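Local coordinates for protein flavodoxin (Methanosarcina acetivorans C2A, PDB 5WID) that binds flavin mononucleotide as its cofactor and, as a flavodoxin, probably serves as an electron carrier, at residues D39-L42 with D43-K46; E72-V75 with A76-P79; K121-D124 with K125-Q128. All blocks are in the same frame, centred on the assembly; numbering follows the deposited sequence.

Interaction 1: D39-L42 with D43-K46; sequences DVKL and DELK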
loop_
_atom_site.group_PDB
_atom_site.type_symbol
_atom_site.label_atom_id
_atom_site.label_comp_id
_atom_site.label_asym_id
_atom_site.label_seq_id
_atom_site.Cartn_x
_atom_site.Cartn_y
_atom_site.Cartn_z
ATOM N N ASP A 39 11.828 -4.222 5.862
ATOM C CA ASP A 39 12.793 -3.186 6.227
ATOM C C ASP A 39 12.174 -1.990 6.934
ATOM O O ASP A 39 12.915 -1.152 7.459
ATOM C CB ASP A 39 13.537 -2.677 4.986
ATOM C CG ASP A 39 14.392 -3.752 4.336
ATOM O OD1 ASP A 39 15.050 -4.512 5.076
ATOM O OD2 ASP A 39 14.389 -3.825 3.098
ATOM N N VAL A 40 10.863 -1.878 6.962
ATOM C CA VAL A 40 10.260 -0.655 7.482
ATOM C C VAL A 40 10.350 -0.646 9.007
ATOM O O VAL A 40 10.291 -1.689 9.673
ATOM C CB VAL A 40 8.810 -0.517 6.963
ATOM C CG1 VAL A 40 7.937 -1.563 7.561
ATOM C CG2 VAL A 40 8.274 0.884 7.239
ATOM N N LYS A 41 10.543 0.546 9.563
ATOM C CA LYS A 41 10.612 0.747 11.001
ATOM C C LYS A 41 9.268 1.226 11.526
ATOM O O LYS A 41 8.547 1.953 10.845
ATOM C CB LYS A 41 11.668 1.783 11.370
ATOM C CG LYS A 41 13.075 1.457 10.935
ATOM C CD LYS A 41 13.956 2.647 11.262
ATOM C CE LYS A 41 15.336 2.476 10.700
ATOM N NZ LYS A 41 15.434 3.062 9.331
ATOM N N LEU A 42 8.962 0.844 12.767
ATOM C CA LEU A 42 7.737 1.316 13.406
ATOM C C LEU A 42 7.636 2.837 13.359
ATOM O O LEU A 42 6.579 3.388 13.028
ATOM C CB LEU A 42 7.684 0.816 14.852
ATOM C CG LEU A 42 6.450 1.236 15.649
ATOM C CD1 LEU A 42 5.198 0.701 14.981
ATOM C CD2 LEU A 42 6.548 0.768 17.104
ATOM N N ASP A 43 8.733 3.535 13.675
ATOM C CA ASP A 43 8.703 4.998 13.671
ATOM C C ASP A 43 8.368 5.565 12.299
ATOM O O ASP A 43 7.774 6.646 12.208
ATOM C CB ASP A 43 10.045 5.575 14.133
ATOM C CG ASP A 43 10.234 5.489 15.631
ATOM O OD1 ASP A 43 11.395 5.552 16.080
ATOM O OD2 ASP A 43 9.226 5.374 16.359
ATOM N N GLU A 44 8.770 4.879 11.225
ATOM C CA GLU A 44 8.447 5.375 9.888
ATOM C C GLU A 44 6.947 5.317 9.623
ATOM O O GLU A 44 6.396 6.199 8.953
ATOM C CB GLU A 44 9.224 4.583 8.835
ATOM C CG GLU A 44 10.723 4.860 8.920
ATOM C CD GLU A 44 11.564 3.978 8.012
ATOM O OE1 GLU A 44 11.258 2.776 7.870
ATOM O OE2 GLU A 44 12.553 4.498 7.454
ATOM N N LEU A 45 6.270 4.284 10.136
ATOM C CA LEU A 45 4.814 4.223 10.029
ATOM C C LEU A 45 4.161 5.320 10.865
ATOM O O LEU A 45 3.230 5.991 10.403
ATOM C CB LEU A 45 4.314 2.845 10.483
ATOM C CG LEU A 45 4.698 1.647 9.606
ATOM C CD1 LEU A 45 4.188 0.352 10.226
ATOM C CD2 LEU A 45 4.173 1.816 8.202
ATOM N N LYS A 46 4.641 5.511 12.103
ATOM C CA LYS A 46 4.085 6.543 12.976
ATOM C C LYS A 46 4.237 7.929 12.362
ATOM O O LYS A 46 3.354 8.781 12.510
ATOM C CB LYS A 46 4.772 6.505 14.343
ATOM C CG LYS A 46 4.503 5.249 15.166
ATOM C CD LYS A 46 5.398 5.230 16.401
ATOM C CE LYS A 46 4.908 4.228 17.435
ATOM N NZ LYS A 46 5.690 4.337 18.713
HETATM O O HOH W 1 13.699 1.523 7.244
#
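With chi1 at -68° and the rest of its chain extended, Glu44 runs its carboxylate back past the start of the helix to the backbone of Lys41. There Glu44 OE1 takes the Lys41 N-H at 2.9 Å from Lys41 N, in a nearly straight bond (167° at the hydrogen). The amide meets OE1 on its anti side, about 30° out of the carboxylate plane. Lys41 is the N-cap of the helix, so the glutamate three residues on reaches back to the cap residue in the manner of the side-chain half of a capping box. The other half is missing: Lys41 has no side-chain acceptor, and its carbonyl O receives only weak bonds from Glu44 N and Leu45 N. The first firm helical bond comes one step later, from Lys46 N to Leu42 O at 3.0 Å.

The Lys41 side chain lies across that of Glu44, with Lys41 CB 3.7 Å from Glu44 OE1. Its chain bends only at the last torsion, which leaves Lys41 NZ in a long salt bridge to Glu44 OE2, 3.7 Å away. Water 1 ties the group together, donating to Asp39 O and Glu44 OE1 and accepting from Lys41 NZ; OE1 therefore has two donors. Val40 CG2 backs Glu44 OE1 at 3.6 Å, while on another side of the turn the outstretched Lys46 lays its CE 3.8 Å from Leu42 CG.

Gln33 of strand 31-36 donates to Glu44 OE2, fastening the helix start to the sheet edge. Val40 and Leu45 pack on Ile4 of strand 2-8 and on Phe69 of helix 64-76.

Interaction 2: E72-V75 with A76-P79; sequences ETLV and ASNP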
loop_
_atom_site.group_PDB
_atom_site.type_symbol
_atom_site.label_atom_id
_atom_site.label_comp_id
_atom_site.label_asym_id
_atom_site.label_seq_id
_atom_site.Cartn_x
_atom_site.Cartn_y
_atom_site.Cartn_z
ATOM N N GLU A 72 0.548 -6.901 13.829
ATOM C CA GLU A 72 1.445 -6.522 14.910
ATOM C C GLU A 72 2.001 -5.118 14.706
ATOM O O GLU A 72 1.689 -4.206 15.478
ATOM C CB GLU A 72 2.570 -7.560 15.030
ATOM C CG GLU A 72 2.042 -8.930 15.425
ATOM C CD GLU A 72 3.093 -10.015 15.352
ATOM O OE1 GLU A 72 4.296 -9.686 15.306
ATOM O OE2 GLU A 72 2.704 -11.202 15.337
ATOM N N THR A 73 2.779 -4.914 13.644
ATOM C CA THR A 73 3.513 -3.660 13.489
ATOM C C THR A 73 2.593 -2.505 13.112
ATOM O O THR A 73 2.682 -1.421 13.697
ATOM C CB THR A 73 4.620 -3.822 12.448
ATOM O OG1 THR A 73 5.454 -4.922 12.824
ATOM C CG2 THR A 73 5.478 -2.569 12.387
ATOM N N LEU A 74 1.735 -2.693 12.104
ATOM C CA LEU A 74 0.870 -1.587 11.687
ATOM C C LEU A 74 -0.098 -1.189 12.799
ATOM O O LEU A 74 -0.315 0.005 13.047
ATOM C CB LEU A 74 0.108 -1.958 10.410
ATOM C CG LEU A 74 -0.748 -0.839 9.803
ATOM C CD1 LEU A 74 0.119 0.388 9.453
ATOM C CD2 LEU A 74 -1.505 -1.332 8.558
ATOM N N VAL A 75 -0.687 -2.172 13.487
ATOM C CA VAL A 75 -1.557 -1.855 14.620
ATOM C C VAL A 75 -0.790 -1.071 15.679
ATOM O O VAL A 75 -1.312 -0.109 16.252
ATOM C CB VAL A 75 -2.180 -3.138 15.202
ATOM C CG1 VAL A 75 -2.920 -2.827 16.497
ATOM C CG2 VAL A 75 -3.134 -3.766 14.201
ATOM N N ALA A 76 0.464 -1.452 15.938
ATOM C CA ALA A 76 1.246 -0.794 16.984
ATOM C C ALA A 76 1.623 0.639 16.623
ATOM O O ALA A 76 1.999 1.410 17.514
ATOM C CB ALA A 76 2.521 -1.587 17.281
ATOM N N SER A 77 1.538 1.009 15.348
ATOM C CA SER A 77 1.882 2.357 14.910
ATOM C C SER A 77 0.769 3.366 15.155
ATOM O O SER A 77 0.935 4.539 14.803
ATOM C CB SER A 77 2.262 2.340 13.424
ATOM O OG SER A 77 1.120 2.240 12.582
ATOM N N ASN A 78 -0.347 2.945 15.752
ATOM C CA ASN A 78 -1.470 3.827 16.064
ATOM C C ASN A 78 -1.941 4.551 14.807
ATOM O O ASN A 78 -1.841 5.779 14.720
ATOM C CB ASN A 78 -1.097 4.846 17.146
ATOM C CG ASN A 78 -0.994 4.226 18.532
ATOM O OD1 ASN A 78 -1.321 3.054 18.727
ATOM N ND2 ASN A 78 -0.539 5.016 19.504
ATOM N N PRO A 79 -2.479 3.834 13.817
ATOM C CA PRO A 79 -2.872 4.469 12.554
ATOM C C PRO A 79 -4.301 4.996 12.508
ATOM O O PRO A 79 -4.762 5.346 11.416
ATOM C CB PRO A 79 -2.699 3.313 11.555
ATOM C CG PRO A 79 -3.144 2.117 12.362
ATOM C CD PRO A 79 -2.746 2.384 13.798
#
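Leu74 O is gripped twice by Ser77, once through the side chain and once through the backbone. Ser77 OG donates to Leu74 O at 2.7 Å, only 17° off the carbonyl plane, whereas Ser77 N approaches Leu74 O at 3.1 Å from well above that plane. OG can double back like this because it sits between its own N and carbonyl carbon (chi1 76°), which turns it toward the preceding turn.

Around this pair the helical bonding tightens and then gives out. Ala76 N still makes the regular bond to Glu72 O at 3.0 Å, but Ser77 N has only a weak one to Thr73 O and turns instead to Leu74 O, an i to i+3 partner. Asn78 N follows the same shortened pattern with Val75 O, 3.2 Å away. Asn78, with positive phi (55°), is the first residue to leave helical backbone angles.

Pro79 comes next and turns its ring back against the last turn, with Pro79 CD 3.5 Å from Leu74 O. The Leu74 side chain bends round to put CD1 3.8 Å from Ser77 OG. Beyond the segment, Met107 packs against Leu74, Val75 and Pro79, and Leu45 of helix 42-47 lies on Thr73, Leu74 and Ser77. Glu72 points away from the turn and pairs with Lys68.

Pro79 has no N-H for Val75 O, which takes Asn78 N instead. Separately, the Ser77 hydroxyl gives Leu74 O a second donor. A buried polar side chain and a carbonyl near the helix terminus thereby satisfy each other.

Interaction 3: K121-D124 with K125-Q128; sequences KPTD and KDLQ
Thr123 and Asp126 lock together in a capping box, the close-knit part of this contact. Thr123, the N-cap, offers OG1 to Asp126 N at 3.0 Å, and Asp126 returns the favour by taking Thr123 N on OD2 at 2.9 Å. Both bonds are nearly straight, 167° and 164° at the hydrogen. The amide of Thr123 reaches OD2 on its anti side, out of the carboxylate plane. A chi1 of 67° swings Thr123 OG1 over the start of the helix, facing Asp126 N. Leu127 N adds the first regular bond, to Thr123 O at 2.9 Å. Next to the box, Pro122 CB rests on Leu127 CD2 at 3.7 Å, a hydrophobic staple joining the residue before the N-cap to the fourth residue after it.

The other side is looser and wetter. Asp124 O accepts a hydrogen bond from Gln128 N at 3.0 Å and another from water 2; a further link from that water to Gln128 NE2 holds in one of two conformers and is doubtful. The side chains of the exposed Asp124 and Lys125 start away from the neighbouring segment.

The loop from strand 110-119 thus enters helix 124-143 alongside helix 13-27: Pro122 packs on Met17 and on the FMN-binding Asn13, which Lys121 also touches, and Leu127 lies on Ala20.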
loop_
_atom_site.group_PDB
_atom_site.type_symbol
_atom_site.label_atom_id
_atom_site.label_comp_id
_atom_site.label_asym_id
_atom_site.label_seq_id
_atom_site.Cartn_x
_atom_site.Cartn_y
_atom_site.Cartn_z
ATOM N N LYS A 121 2.074 -9.531 -14.373
ATOM C CA LYS A 121 3.064 -8.465 -14.408
ATOM C C LYS A 121 2.421 -7.174 -14.896
ATOM O O LYS A 121 1.790 -7.167 -15.963
ATOM C CB LYS A 121 4.219 -8.833 -15.329
ATOM C CG LYS A 121 5.278 -7.764 -15.436
ATOM C CD LYS A 121 6.349 -8.199 -16.438
ATOM C CE LYS A 121 7.375 -7.095 -16.667
ATOM N NZ LYS A 121 8.267 -6.939 -15.493
ATOM N N PRO A 122 2.555 -6.080 -14.152
ATOM C CA PRO A 122 1.977 -4.805 -14.596
ATOM C C PRO A 122 2.551 -4.370 -15.935
ATOM O O PRO A 122 3.770 -4.316 -16.115
ATOM C CB PRO A 122 2.368 -3.829 -13.476
ATOM C CG PRO A 122 2.516 -4.701 -12.255
ATOM C CD PRO A 122 3.093 -6.003 -12.782
ATOM N N THR A 123 1.657 -4.082 -16.884
ATOM C CA THR A 123 2.039 -3.417 -18.122
ATOM C C THR A 123 2.343 -1.944 -17.857
ATOM O O THR A 123 2.101 -1.416 -16.769
ATOM C CB THR A 123 0.916 -3.496 -19.150
ATOM O OG1 THR A 123 -0.193 -2.716 -18.678
ATOM C CG2 THR A 123 0.463 -4.951 -19.362
ATOM N N ASP A 124 2.825 -1.253 -18.891
ATOM C CA ASP A 124 3.013 0.188 -18.737
ATOM C C ASP A 124 1.705 0.890 -18.372
ATOM O O ASP A 124 1.694 1.774 -17.510
ATOM C CB ASP A 124 3.624 0.790 -20.002
ATOM C CG ASP A 124 5.088 0.414 -20.163
ATOM O OD1 ASP A 124 5.615 0.511 -21.282
ATOM O OD2 ASP A 124 5.703 0.005 -19.159
ATOM N N LYS A 125 0.590 0.500 -18.997
ATOM C CA LYS A 125 -0.677 1.151 -18.664
ATOM C C LYS A 125 -1.121 0.792 -17.249
ATOM O O LYS A 125 -1.672 1.641 -16.539
ATOM C CB LYS A 125 -1.768 0.797 -19.684
ATOM C CG LYS A 125 -3.049 1.666 -19.560
ATOM C CD LYS A 125 -3.962 1.527 -20.783
ATOM C CE LYS A 125 -4.741 0.205 -20.780
ATOM N NZ LYS A 125 -5.767 0.128 -19.682
ATOM N N ASP A 126 -0.876 -0.454 -16.814
ATOM C CA ASP A 126 -1.127 -0.816 -15.416
ATOM C C ASP A 126 -0.331 0.063 -14.462
ATOM O O ASP A 126 -0.837 0.467 -13.407
ATOM C CB ASP A 126 -0.751 -2.278 -15.149
ATOM C CG ASP A 126 -1.651 -3.275 -15.852
ATOM O OD1 ASP A 126 -2.839 -2.971 -16.101
ATOM O OD2 ASP A 126 -1.147 -4.388 -16.128
ATOM N N LEU A 127 0.934 0.335 -14.790
ATOM C CA LEU A 127 1.745 1.161 -13.910
ATOM C C LEU A 127 1.243 2.603 -13.890
ATOM O O LEU A 127 1.430 3.301 -12.892
ATOM C CB LEU A 127 3.213 1.090 -14.330
ATOM C CG LEU A 127 3.830 -0.299 -14.101
ATOM C CD1 LEU A 127 5.190 -0.429 -14.793
ATOM C CD2 LEU A 127 3.941 -0.612 -12.610
ATOM N N GLN A 128 0.610 3.062 -14.970
ATOM C CA GLN A 128 -0.029 4.376 -14.941
ATOM C C GLN A 128 -1.207 4.386 -13.970
ATOM O O GLN A 128 -1.440 5.387 -13.280
ATOM C CB GLN A 128 -0.478 4.779 -16.350
ATOM C CG GLN A 128 0.663 5.177 -17.283
ATOM C CD GLN A 128 1.509 6.319 -16.727
ATOM O OE1 GLN A 128 0.984 7.362 -16.330
ATOM N NE2 GLN A 128 2.824 6.124 -16.698
HETATM O O HOH W 2 3.930 3.492 -17.219
#

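In the fold
In chain order the contacts run 1, 2, 3, and each marks a helix boundary: the starts of helices 42-47 and 124-143 in interactions 1 and 3, the end of helix 64-76 in interaction 2. Interactions 1 and 2 are neighbours, their centres 9 Å apart, and they touch where Leu42 CD1 lies 3.5 Å from Thr73 O and Leu45 CB 3.6 Å from Ser77 CB. Interaction 3 lies across the chain's centre, with its own centre about 28 Å and 31 Å from theirs. The largely parallel sheet between helix layers is the flavodoxin fold; interaction 3 borders the FMN site, whereas interaction 2 is remote from it.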